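Local coordinates for protein tryptophane-5-halogenase (Microbispora sp. ATCC PTA-5024, PDB 5UAO) that probably uses flavin to chlorinate tryptophan at carbon 5 in a lanthipeptide during the biosynthesis of NAI-107, at residues 215-218 with 219-223; 287-290 with 291-294; 410-414 with 415-419. One frame throughout, in Å; residues are numbered along the deposited sequence.

Contact 1 (215-218 with 219-223); sequences LITT and DGRRL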
# COMPACT_ATOMS: atom_id res chain seq x y z
N LEU A 215 24.88 -24.18 -17.69
CA LEU A 215 26.06 -23.69 -16.97
C LEU A 215 27.26 -24.61 -17.26
O LEU A 215 27.14 -25.82 -17.18
CB LEU A 215 25.80 -23.67 -15.48
CG LEU A 215 24.45 -23.10 -14.99
CD1 LEU A 215 24.30 -23.42 -13.55
CD2 LEU A 215 24.58 -21.62 -15.17
N ILE A 216 28.42 -24.03 -17.55
CA ILE A 216 29.66 -24.79 -17.74
C ILE A 216 30.54 -24.59 -16.50
O ILE A 216 30.90 -23.47 -16.14
CB ILE A 216 30.45 -24.28 -18.98
CG1 ILE A 216 29.52 -24.02 -20.18
CG2 ILE A 216 31.67 -25.16 -19.29
CD1 ILE A 216 28.70 -25.18 -20.61
N THR A 217 30.89 -25.68 -15.83
CA THR A 217 31.78 -25.61 -14.71
C THR A 217 33.22 -25.43 -15.14
O THR A 217 33.60 -25.69 -16.30
CB THR A 217 31.71 -26.86 -13.82
OG1 THR A 217 32.34 -28.01 -14.44
CG2 THR A 217 30.26 -27.14 -13.48
N THR A 218 34.05 -25.02 -14.20
CA THR A 218 35.49 -24.88 -14.48
C THR A 218 36.16 -26.17 -14.96
O THR A 218 37.08 -26.09 -15.71
CB THR A 218 36.22 -24.42 -13.24
OG1 THR A 218 35.82 -25.26 -12.14
CG2 THR A 218 35.87 -22.95 -12.94
N ASP A 219 35.69 -27.33 -14.53
CA ASP A 219 36.27 -28.63 -14.95
C ASP A 219 35.63 -29.12 -16.19
O ASP A 219 36.02 -30.16 -16.65
CB ASP A 219 36.08 -29.67 -13.83
CG ASP A 219 34.59 -29.83 -13.43
OD1 ASP A 219 34.06 -29.02 -12.65
OD2 ASP A 219 33.93 -30.76 -13.95
N GLY A 220 34.57 -28.45 -16.69
CA GLY A 220 33.90 -28.79 -17.93
C GLY A 220 32.57 -29.52 -17.89
O GLY A 220 32.05 -29.85 -18.92
N ARG A 221 32.03 -29.83 -16.72
CA ARG A 221 30.65 -30.30 -16.65
C ARG A 221 29.71 -29.23 -17.23
O ARG A 221 30.02 -28.04 -17.20
CB ARG A 221 30.23 -30.66 -15.23
CG ARG A 221 30.77 -31.99 -14.76
CD ARG A 221 30.58 -32.22 -13.26
NE ARG A 221 31.41 -31.30 -12.49
CZ ARG A 221 31.28 -30.97 -11.21
NH1 ARG A 221 30.26 -31.43 -10.48
NH2 ARG A 221 32.16 -30.12 -10.67
N ARG A 222 28.60 -29.69 -17.81
CA ARG A 222 27.50 -28.88 -18.26
C ARG A 222 26.28 -29.19 -17.41
O ARG A 222 25.82 -30.33 -17.33
CB ARG A 222 27.25 -29.12 -19.74
CG ARG A 222 28.50 -28.66 -20.51
CD ARG A 222 28.34 -28.70 -22.02
NE ARG A 222 28.47 -30.06 -22.55
CZ ARG A 222 27.46 -30.90 -22.82
NH1 ARG A 222 26.19 -30.56 -22.61
NH2 ARG A 222 27.74 -32.10 -23.30
N LEU A 223 25.82 -28.19 -16.70
CA LEU A 223 24.63 -28.33 -15.86
C LEU A 223 23.44 -27.63 -16.57
O LEU A 223 23.58 -26.53 -17.17
CB LEU A 223 24.91 -27.71 -14.51
CG LEU A 223 26.21 -28.10 -13.81
CD1 LEU A 223 26.38 -27.19 -12.61
CD2 LEU A 223 26.11 -29.59 -13.41
O HOH W 1 34.03 -27.00 -10.84
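Thr-217 reaches over the turn of a beta hairpin and meets both Asp-219 and Arg-221. From its CB, 3.4 Å from Asp-219 OD1, the side chain splits. With chi1 at 73° the hydroxyl sits between the backbone N and the carbonyl carbon, and OG1 donates to Asp-219 OD1 at 2.7 Å, coming in from above the carboxylate plane. OG1 also takes a weak bond from Arg-221 N. The other branch, CG2, lies 3.9 Å from Arg-221 CB, covers one face of the guanidinium and touches Leu-223 CD1 at 4.0 Å. Arg-221, bent at chi3, grips the same carboxylate side-on: Arg-221 NE bonds to Asp-219 OD2 and Arg-221 NH2 to Asp-219 OD1, each at 3.0 Å, NH2 from the face opposite the threonine hydroxyl. A valine in place of Thr-217 would probably leave Asp-219 OD1 without its hydroxyl donor and Arg-221 N without this weak acceptor. The backbone here is a type I turn, Gly-220 N bonding to Thr-217 O at 3.0 Å. Strand 222-223 is, within this chain, an outermost strand of the eight-stranded mixed sheet, while strand 211-217 pairs on its other side with strand 195-208, where Arg-221 NH2 also bonds to Asp-198 O.

Contact 2 (287-290 with 291-294); sequences IPTP and ESDH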
# COMPACT_ATOMS: atom_id res chain seq x y z
N ILE A 287 26.02 -8.45 18.49
CA ILE A 287 25.00 -9.49 18.34
C ILE A 287 25.39 -10.64 19.30
O ILE A 287 26.36 -11.37 19.01
CB ILE A 287 24.92 -9.96 16.85
CG1 ILE A 287 24.33 -8.85 15.98
CG2 ILE A 287 24.12 -11.24 16.74
CD1 ILE A 287 24.45 -9.08 14.50
N PRO A 288 24.64 -10.82 20.40
CA PRO A 288 24.93 -11.92 21.35
C PRO A 288 24.68 -13.30 20.77
O PRO A 288 23.64 -13.52 20.14
CB PRO A 288 23.93 -11.64 22.47
CG PRO A 288 23.85 -10.17 22.48
CD PRO A 288 23.76 -9.82 21.03
N THR A 289 25.63 -14.21 20.97
CA THR A 289 25.39 -15.67 20.83
C THR A 289 25.62 -16.31 22.21
O THR A 289 26.09 -15.61 23.13
CB THR A 289 26.28 -16.35 19.77
OG1 THR A 289 27.62 -16.41 20.26
CG2 THR A 289 26.23 -15.63 18.45
N PRO A 290 25.26 -17.60 22.40
CA PRO A 290 25.47 -18.12 23.78
C PRO A 290 26.95 -18.13 24.18
O PRO A 290 27.26 -17.87 25.33
CB PRO A 290 24.82 -19.53 23.76
CG PRO A 290 23.79 -19.44 22.65
CD PRO A 290 24.44 -18.53 21.60
N GLU A 291 27.86 -18.26 23.24
CA GLU A 291 29.28 -18.44 23.56
C GLU A 291 30.03 -17.09 23.71
O GLU A 291 30.93 -17.01 24.50
CB GLU A 291 29.99 -19.44 22.60
CG GLU A 291 30.12 -19.03 21.14
CD GLU A 291 28.85 -19.28 20.25
OE1 GLU A 291 27.78 -19.77 20.81
OE2 GLU A 291 28.92 -18.92 19.01
N SER A 292 29.61 -16.04 23.00
CA SER A 292 30.24 -14.72 23.02
C SER A 292 29.41 -13.64 22.26
O SER A 292 28.45 -13.97 21.59
CB SER A 292 31.60 -14.79 22.36
OG SER A 292 31.44 -15.07 20.97
N ASP A 293 29.79 -12.39 22.40
CA ASP A 293 29.26 -11.29 21.59
C ASP A 293 30.01 -11.28 20.25
O ASP A 293 31.24 -11.35 20.20
CB ASP A 293 29.39 -9.98 22.29
CG ASP A 293 28.33 -9.75 23.36
OD1 ASP A 293 27.25 -10.36 23.32
OD2 ASP A 293 28.51 -8.84 24.18
N HIS A 294 29.23 -11.24 19.15
CA HIS A 294 29.75 -11.08 17.80
C HIS A 294 29.64 -9.59 17.40
O HIS A 294 28.58 -8.97 17.46
CB HIS A 294 29.03 -11.94 16.83
CG HIS A 294 29.28 -13.39 17.01
ND1 HIS A 294 28.88 -14.31 16.07
CD2 HIS A 294 29.92 -14.08 17.97
CE1 HIS A 294 29.31 -15.52 16.43
NE2 HIS A 294 29.85 -15.41 17.63
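Ser-292 O is gripped twice by one residue: Thr-289 N and Thr-289 OG1 both donate to it, each at 2.9 Å. The amide hydrogen points fairly straight at the oxygen, with an angle of 159°, and both donors lie somewhat off the carbonyl plane. The hydroxyl can join the amide because chi1 of 71° sets OG1 between the backbone N and the carbonyl carbon; the same rotation sets the methyl over the His-294 ring. There CG2 stands over the centre of the imidazole, 3.7 Å from the ring centroid, in a CH-pi contact, the two side chains crossing at about a right angle. At the ring's edge, in its plane, lies Ser-292 OG, and ND1 is hydrogen-bonded to Glu-72.

This is the turn end of the antiparallel hairpin of strands 282-288 and 293-299, in the seven-stranded mixed sheet. Ile-287 and His-294 form a hydrogen-bonded pair: Ile-287 N reaches His-294 O at 2.8 Å, and His-294 N returns a bond to Ile-287 O. Pro-288 and Asp-293 make the next, non-hydrogen-bonded pair, with Asp-293 OD1 3.5 Å from Pro-288 CG, while OD2 forms a salt bridge with Lys-271.

At the turn Glu-291 bends at chi2 and folds back, bringing OE1 to 3.6 Å from Pro-290 CD. That oxygen is shared by Arg-98 and Arg-180 in salt bridges, which may offset the charge of Asp-177, close to OE2. On the face of Ile-287 and His-294, the isoleucine packs on Ala-73 and His-175, its side chain about 4 Å from the bound FAD.

Contact 3 (410-414 with 415-419); sequences RLDTP and FWKEA
Thr-413 and Trp-416 lie side by side and point the same way at the start of helix 414-422, where Thr-413 is the N-cap. Its chi1 of 64° places OG1 within a weak bond of Trp-416 N, a long capping bond of 3.4 Å in which the hydroxyl oxygen accepts. The hydroxyl also sits at the edge of the indole, near its plane, 3.5 Å from Trp-416 CD1. A stronger partner for OG1 is Asn-280 O, through which the cap is tied to the loop following strand 274-279.

The indole is held from several directions. Leu-411 CB approaches it obliquely, 4.1 Å from Trp-416 CD1, while Phe-415 CE2 stands over one face, 3.6 Å above the plane. In turn Trp-416 CD1 lies at the edge of the phenyl ring. Tyr-405 brings another ring to the indole, the two planes only about 15° apart, and the indole nitrogen NE1 is bonded to Met-279 O. The buried tryptophan thus joins the helix to the end of helix 383-406 and to strand 274-279.

On the exposed side, Lys-417 runs back alongside the cap. Its chain is bent at chi4, which brings NZ round to Asp-412 O at 3.1 Å; the ammonium meets this oxygen from above the carbonyl plane. The aspartate and lysine side chains are set at a slant to each other, and their salt bridge is long, so the backbone carbonyl is the closer acceptor. The helical bonding begins here: Lys-417 N donates to Thr-413 O at 2.9 Å, almost straight, with an N-H...O angle of 177°.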
# COMPACT_ATOMS: atom_id res chain seq x y z
N ARG A 410 25.80 12.48 17.34
CA ARG A 410 26.58 12.01 18.47
C ARG A 410 28.03 12.47 18.39
O ARG A 410 28.58 12.84 19.43
CB ARG A 410 26.57 10.48 18.56
CG ARG A 410 27.08 9.90 19.88
CD ARG A 410 26.54 8.51 20.09
NE ARG A 410 26.66 8.01 21.47
CZ ARG A 410 25.76 8.16 22.43
NH1 ARG A 410 24.58 8.72 22.21
NH2 ARG A 410 25.99 7.67 23.62
N LEU A 411 28.70 12.36 17.22
CA LEU A 411 30.15 12.56 17.14
C LEU A 411 30.53 13.69 16.19
O LEU A 411 29.79 13.97 15.25
CB LEU A 411 30.88 11.27 16.74
CG LEU A 411 30.74 10.09 17.70
CD1 LEU A 411 31.61 8.92 17.18
CD2 LEU A 411 31.11 10.45 19.12
N ASP A 412 31.64 14.36 16.44
CA ASP A 412 32.07 15.51 15.57
C ASP A 412 33.26 15.18 14.62
O ASP A 412 34.06 16.05 14.26
CB ASP A 412 32.32 16.77 16.43
CG ASP A 412 30.99 17.46 16.91
OD1 ASP A 412 29.89 17.18 16.36
OD2 ASP A 412 31.04 18.30 17.85
N THR A 413 33.30 13.97 14.12
CA THR A 413 34.38 13.49 13.27
C THR A 413 34.08 13.86 11.80
O THR A 413 32.94 14.15 11.46
CB THR A 413 34.51 11.95 13.36
OG1 THR A 413 33.30 11.36 12.85
CG2 THR A 413 34.80 11.48 14.81
N PRO A 414 35.11 13.86 10.93
CA PRO A 414 34.86 14.28 9.54
C PRO A 414 33.82 13.35 8.86
O PRO A 414 32.95 13.85 8.16
CB PRO A 414 36.25 14.21 8.88
CG PRO A 414 37.24 14.26 10.01
CD PRO A 414 36.53 13.58 11.19
N PHE A 415 33.88 12.03 9.12
CA PHE A 415 32.80 11.13 8.61
C PHE A 415 31.41 11.61 9.03
O PHE A 415 30.50 11.68 8.18
CB PHE A 415 33.00 9.67 9.00
CG PHE A 415 31.87 8.80 8.59
CD1 PHE A 415 31.83 8.26 7.32
CD2 PHE A 415 30.79 8.58 9.43
CE1 PHE A 415 30.75 7.50 6.91
CE2 PHE A 415 29.73 7.76 9.04
CZ PHE A 415 29.71 7.23 7.77
N TRP A 416 31.20 11.99 10.30
CA TRP A 416 29.89 12.28 10.78
C TRP A 416 29.43 13.66 10.40
O TRP A 416 28.25 13.87 10.10
CB TRP A 416 29.73 11.99 12.28
CG TRP A 416 29.48 10.47 12.51
CD1 TRP A 416 30.35 9.58 13.03
CD2 TRP A 416 28.31 9.71 12.14
NE1 TRP A 416 29.82 8.32 13.01
CE2 TRP A 416 28.57 8.37 12.45
CE3 TRP A 416 27.09 10.03 11.53
CZ2 TRP A 416 27.66 7.34 12.18
CZ3 TRP A 416 26.16 9.01 11.27
CH2 TRP A 416 26.47 7.67 11.61
N LYS A 417 30.35 14.59 10.32
CA LYS A 417 30.02 15.87 9.71
C LYS A 417 29.55 15.71 8.26
O LYS A 417 28.51 16.29 7.85
CB LYS A 417 31.24 16.81 9.79
CG LYS A 417 31.53 17.28 11.23
CD LYS A 417 32.76 18.19 11.28
CE LYS A 417 32.70 19.19 12.44
NZ LYS A 417 32.29 18.57 13.75
N GLU A 418 30.27 14.92 7.48
CA GLU A 418 29.89 14.66 6.09
C GLU A 418 28.54 13.96 6.01
O GLU A 418 27.72 14.33 5.20
CB GLU A 418 30.93 13.79 5.42
CG GLU A 418 30.65 13.38 3.99
CD GLU A 418 30.99 14.48 2.98
OE1 GLU A 418 31.16 15.64 3.42
OE2 GLU A 418 31.09 14.18 1.77
N ALA A 419 28.30 12.95 6.84
CA ALA A 419 27.03 12.35 6.86
C ALA A 419 25.90 13.31 7.18
O ALA A 419 24.84 13.24 6.56
CB ALA A 419 26.99 11.12 7.79

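How the contacts relate
The three contacts follow one another along the chain without touching. Contacts 1 and 2 are both hairpin turns, but in different sheets, their centres about 40 Å apart. They stand differently to the FAD: the side chain of Ile-287 comes within about 4 Å of it, that of Thr-218 stays about 7 Å away. Contact 3 is a helix start rather than a hairpin. It lies nearer contact 2, with nearest atoms about 17 Å apart, and packs against strand 274-279, which neighbours strand 282-288 of contact 2 in the same sheet. Contacts 1 and 3 are farthest apart, about 49 Å between centres.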